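Local coordinates for PhnB protein (Bacillus cereus, PDB 3OMS) that is of unproven function but, as a PhnB-like member of the glyoxalase clan, is a putative 3-demethylubiquinone-9 3-methyltransferase, at residues A21-N26 with D126-S131; F121-L124 with V130-Q133. All blocks are in the same frame, centred on the assembly; numbering follows the deposited sequence.

Interaction 1: A21-N26 with D126-S131; sequences AEEAMN and DKYGVS
Tyr128 leans from a beta turn onto helix 21-29, where its ring rests on Ala24 and its hydroxyl bonds to Glu23, the next residue back along the helix. The methyl group CB of Ala24 stands almost directly above the ring, 3.9 Å from the Tyr128 centroid and 10° off the normal, a CH-pi contact. Ala24 CA also closes on the ring, 3.8 Å from Tyr128 CE2, so the phenol reaches past the methyl to the helix backbone. The other face of the ring is taken by Tyr128's own neighbour: Lys127 CG sits 3.5 Å above the plane, over the ring centre.

At the phenolic end, Tyr128 OH donates to Glu23 OE2 over a short 2.5 Å, using the anti lone pair of that oxygen. Glu23 CG stands trans to its backbone N (chi1 -175°) and the chain stays extended beyond it, which carries the carboxylate out past the rim of the ring; OE2 lies in the ring plane, while the carboxylate itself is turned 53° from it.

The turn presenting Tyr128 is type I, Asp126 to Gly129, and begins as an Asx turn. Asp126 OD1 takes Tyr128 N at 2.8 Å and Val130 N at 3.0 Å, from opposite faces of the carboxylate. Phe27 and Tyr28 also touch Tyr128, and Phe27 forms a cation-pi pair with Lys127.

The contact joins the helix of one beta-alpha-beta-beta-beta module to the hairpin loop of the other. Its chemistry is split: the ring lies on buried Ala24, whereas the hydroxyl meets the carboxylate of Glu23, an exposed residue. Lys127 NZ, 6.1 Å from Glu23 OE2, could add only a diffuse attraction, leaving the phenol as the direct polar link.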
# COMPACT_ATOMS: atom_id res chain seq x y z
N ALA A 21 -9.04 -11.83 -5.98
CA ALA A 21 -9.34 -10.40 -5.85
C ALA A 21 -10.79 -10.18 -5.42
O ALA A 21 -11.09 -9.40 -4.51
CB ALA A 21 -9.07 -9.64 -7.17
N GLU A 22 -11.71 -10.86 -6.11
CA GLU A 22 -13.13 -10.59 -5.90
C GLU A 22 -13.53 -11.05 -4.49
O GLU A 22 -14.21 -10.30 -3.77
CB GLU A 22 -13.99 -11.24 -6.96
CG GLU A 22 -15.50 -10.84 -6.78
CD GLU A 22 -16.38 -11.14 -7.95
OE1 GLU A 22 -15.88 -11.66 -9.00
OE2 GLU A 22 -17.59 -10.85 -7.85
N GLU A 23 -13.11 -12.26 -4.10
CA GLU A 23 -13.38 -12.74 -2.76
C GLU A 23 -12.80 -11.78 -1.71
O GLU A 23 -13.43 -11.47 -0.69
CB GLU A 23 -12.80 -14.14 -2.58
CG GLU A 23 -13.10 -14.83 -1.25
CD GLU A 23 -12.21 -16.08 -1.10
OE1 GLU A 23 -12.37 -17.01 -1.90
OE2 GLU A 23 -11.32 -16.09 -0.26
N ALA A 24 -11.58 -11.31 -1.96
CA ALA A 24 -10.88 -10.45 -1.02
C ALA A 24 -11.58 -9.14 -0.85
O ALA A 24 -11.84 -8.68 0.29
CB ALA A 24 -9.41 -10.21 -1.50
N MSE A 25 -11.99 -8.55 -1.99
CA MSE A 25 -12.74 -7.32 -1.97
C MSE A 25 -14.07 -7.43 -1.24
O MSE A 25 -14.45 -6.56 -0.45
CB MSE A 25 -13.00 -6.88 -3.42
CG MSE A 25 -13.51 -5.56 -3.62
SE MSE A 25 -13.13 -5.11 -5.55
CE MSE A 25 -14.10 -6.63 -6.36
N ASN A 26 -14.81 -8.49 -1.53
CA ASN A 26 -16.06 -8.73 -0.81
C ASN A 26 -15.82 -8.84 0.71
O ASN A 26 -16.60 -8.31 1.51
CB ASN A 26 -16.81 -9.95 -1.40
CG ASN A 26 -17.58 -9.56 -2.68
OD1 ASN A 26 -18.58 -8.88 -2.62
ND2 ASN A 26 -17.11 -9.97 -3.81
N ASP A 126 -3.45 -11.16 6.64
CA ASP A 126 -4.72 -11.85 6.48
C ASP A 126 -4.55 -13.13 5.64
O ASP A 126 -3.43 -13.50 5.21
CB ASP A 126 -5.79 -10.88 5.96
CG ASP A 126 -5.55 -10.46 4.53
OD1 ASP A 126 -4.76 -11.17 3.85
OD2 ASP A 126 -6.20 -9.46 4.10
N LYS A 127 -5.63 -13.84 5.44
CA LYS A 127 -5.61 -15.11 4.73
C LYS A 127 -5.08 -14.97 3.29
O LYS A 127 -4.76 -15.97 2.66
CB LYS A 127 -6.99 -15.77 4.70
CG LYS A 127 -8.08 -15.07 3.87
CD LYS A 127 -9.40 -15.82 3.91
CE LYS A 127 -10.18 -15.63 5.23
NZ LYS A 127 -10.74 -14.28 5.57
N TYR A 128 -5.10 -13.76 2.75
CA TYR A 128 -4.59 -13.52 1.40
C TYR A 128 -3.14 -13.11 1.40
O TYR A 128 -2.55 -12.93 0.34
CB TYR A 128 -5.47 -12.45 0.69
CG TYR A 128 -6.94 -12.79 0.71
CD1 TYR A 128 -7.45 -13.81 -0.09
CD2 TYR A 128 -7.83 -12.15 1.58
CE1 TYR A 128 -8.78 -14.17 -0.05
CE2 TYR A 128 -9.12 -12.49 1.62
CZ TYR A 128 -9.61 -13.50 0.81
OH TYR A 128 -10.93 -13.86 0.88
N GLY A 129 -2.56 -12.88 2.59
CA GLY A 129 -1.21 -12.44 2.72
C GLY A 129 -1.03 -10.93 2.87
O GLY A 129 0.10 -10.46 3.08
N VAL A 130 -2.13 -10.18 2.82
CA VAL A 130 -2.11 -8.72 2.94
C VAL A 130 -1.88 -8.32 4.40
O VAL A 130 -2.52 -8.90 5.31
CB VAL A 130 -3.40 -8.07 2.44
CG1 VAL A 130 -3.40 -6.51 2.75
CG2 VAL A 130 -3.54 -8.33 0.95
N SER A 131 -0.93 -7.42 4.64
CA SER A 131 -0.53 -7.06 6.02
C SER A 131 -1.33 -5.85 6.53
O SER A 131 -1.40 -4.76 5.87
CB SER A 131 0.94 -6.73 6.06
OG SER A 131 1.49 -6.81 7.36

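Interaction 2: F121-L124 with V130-Q133; sequences FGWL and VSWQ
The beta hairpin of strands 121-125 and 131-136, the two inner strands of a beta-alpha-beta-beta-beta module of the glyoxalase fold, pairs Trp123 with Gln133 and Leu124 with Trp132. The strand segments run antiparallel at 179°. Leu124 and Trp132 form the hydrogen-bonded pair, Leu124 N to Trp132 O at 2.9 Å and Trp132 N to Leu124 O at 2.8 Å, both nearly straight. On their face of the sheet Leu124 CD1 meets Trp132 CB at 3.9 Å, beneath helix 92-103.

The opposite face carries the non-hydrogen-bonded pair. Gln133 lies along Trp123, with CG 3.4 Å from the centroid of the five-membered ring and the amide stacked over the indole, the planes 11° apart. The amide end is anchored by Ser84 of strand 83-89, which bonds to NE2, while OE1 meets the edge of the Phe121 ring at CZ, 3.3 Å away. Met16 and Phe14 of the second subunit pack on Trp123 and Gln133, so this part of the face lies against the partner chain. With CG trans to the backbone N (chi1 -164°), the indole slants across the hairpin toward its turn, and Trp123 NE1 donates in its ring plane to Ser131 OG at 2.8 Å.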
# COMPACT_ATOMS: atom_id res chain seq x y z
N PHE A 121 -3.16 -2.41 20.11
CA PHE A 121 -2.50 -2.53 18.80
C PHE A 121 -2.29 -3.98 18.43
O PHE A 121 -2.00 -4.84 19.29
CB PHE A 121 -1.14 -1.84 18.81
CG PHE A 121 -0.34 -2.05 17.55
CD1 PHE A 121 -0.51 -1.20 16.46
CD2 PHE A 121 0.62 -3.07 17.48
CE1 PHE A 121 0.25 -1.36 15.28
CE2 PHE A 121 1.39 -3.24 16.31
CZ PHE A 121 1.20 -2.37 15.21
N GLY A 122 -2.40 -4.27 17.14
CA GLY A 122 -2.02 -5.58 16.63
C GLY A 122 -1.58 -5.51 15.20
O GLY A 122 -1.90 -4.53 14.47
N TRP A 123 -0.90 -6.55 14.75
CA TRP A 123 -0.34 -6.59 13.39
C TRP A 123 -0.47 -8.03 12.91
O TRP A 123 -0.11 -8.97 13.61
CB TRP A 123 1.13 -6.16 13.39
CG TRP A 123 1.71 -5.80 12.06
CD1 TRP A 123 1.26 -6.14 10.84
CD2 TRP A 123 2.88 -4.99 11.85
NE1 TRP A 123 2.09 -5.64 9.86
CE2 TRP A 123 3.09 -4.93 10.46
CE3 TRP A 123 3.75 -4.31 12.70
CZ2 TRP A 123 4.14 -4.16 9.89
CZ3 TRP A 123 4.82 -3.58 12.14
CH2 TRP A 123 4.99 -3.52 10.74
N LEU A 124 -1.04 -8.19 11.74
CA LEU A 124 -1.22 -9.53 11.17
C LEU A 124 -1.10 -9.50 9.66
O LEU A 124 -1.08 -8.40 9.05
CB LEU A 124 -2.61 -10.06 11.53
CG LEU A 124 -3.87 -9.22 11.24
CD1 LEU A 124 -4.19 -9.30 9.73
CD2 LEU A 124 -5.06 -9.77 12.06
N VAL A 130 -2.13 -10.18 2.82
CA VAL A 130 -2.11 -8.72 2.94
C VAL A 130 -1.88 -8.32 4.40
O VAL A 130 -2.52 -8.90 5.31
CB VAL A 130 -3.40 -8.07 2.44
CG1 VAL A 130 -3.40 -6.51 2.75
CG2 VAL A 130 -3.54 -8.33 0.95
N SER A 131 -0.93 -7.42 4.64
CA SER A 131 -0.53 -7.06 6.02
C SER A 131 -1.33 -5.85 6.53
O SER A 131 -1.40 -4.76 5.87
CB SER A 131 0.94 -6.73 6.06
OG SER A 131 1.49 -6.81 7.36
N TRP A 132 -1.91 -6.05 7.71
CA TRP A 132 -2.75 -5.06 8.37
C TRP A 132 -2.25 -4.76 9.79
O TRP A 132 -1.92 -5.69 10.59
CB TRP A 132 -4.15 -5.60 8.50
CG TRP A 132 -4.91 -5.86 7.25
CD1 TRP A 132 -4.87 -7.00 6.51
CD2 TRP A 132 -5.87 -5.00 6.61
NE1 TRP A 132 -5.75 -6.91 5.46
CE2 TRP A 132 -6.36 -5.69 5.48
CE3 TRP A 132 -6.36 -3.73 6.90
CZ2 TRP A 132 -7.34 -5.15 4.64
CZ3 TRP A 132 -7.30 -3.17 6.02
CH2 TRP A 132 -7.80 -3.90 4.92
N GLN A 133 -2.23 -3.47 10.12
CA GLN A 133 -1.94 -3.01 11.48
C GLN A 133 -3.19 -2.32 11.95
O GLN A 133 -3.87 -1.60 11.21
CB GLN A 133 -0.79 -2.00 11.56
CG GLN A 133 0.57 -2.53 11.12
CD GLN A 133 1.63 -1.47 11.25
OE1 GLN A 133 1.89 -0.96 12.34
NE2 GLN A 133 2.25 -1.11 10.12

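Interactions 1 and 2 lie 13 Å apart between centres and share Val130 and Ser131, where the hairpin loop becomes strand 131-136. Asp126 couples them: while its OD1 organises the turn that carries Tyr128, its OD2 lies 2.9 Å from Trp132 NE1, a probable hydrogen bond, and also meets Tyr28 OH. Tyr28, on helix 21-29, touches Tyr128 and sets its ring edge-to-face with that of Trp132, so the helix of interaction 1 reaches the strand pairing of interaction 2 as well. The second subunit comes to the junction too, its Met83 packing on Val130. Interaction 1 thus ties the hairpin's turn to the helix, while interaction 2 joins its two strands to each other.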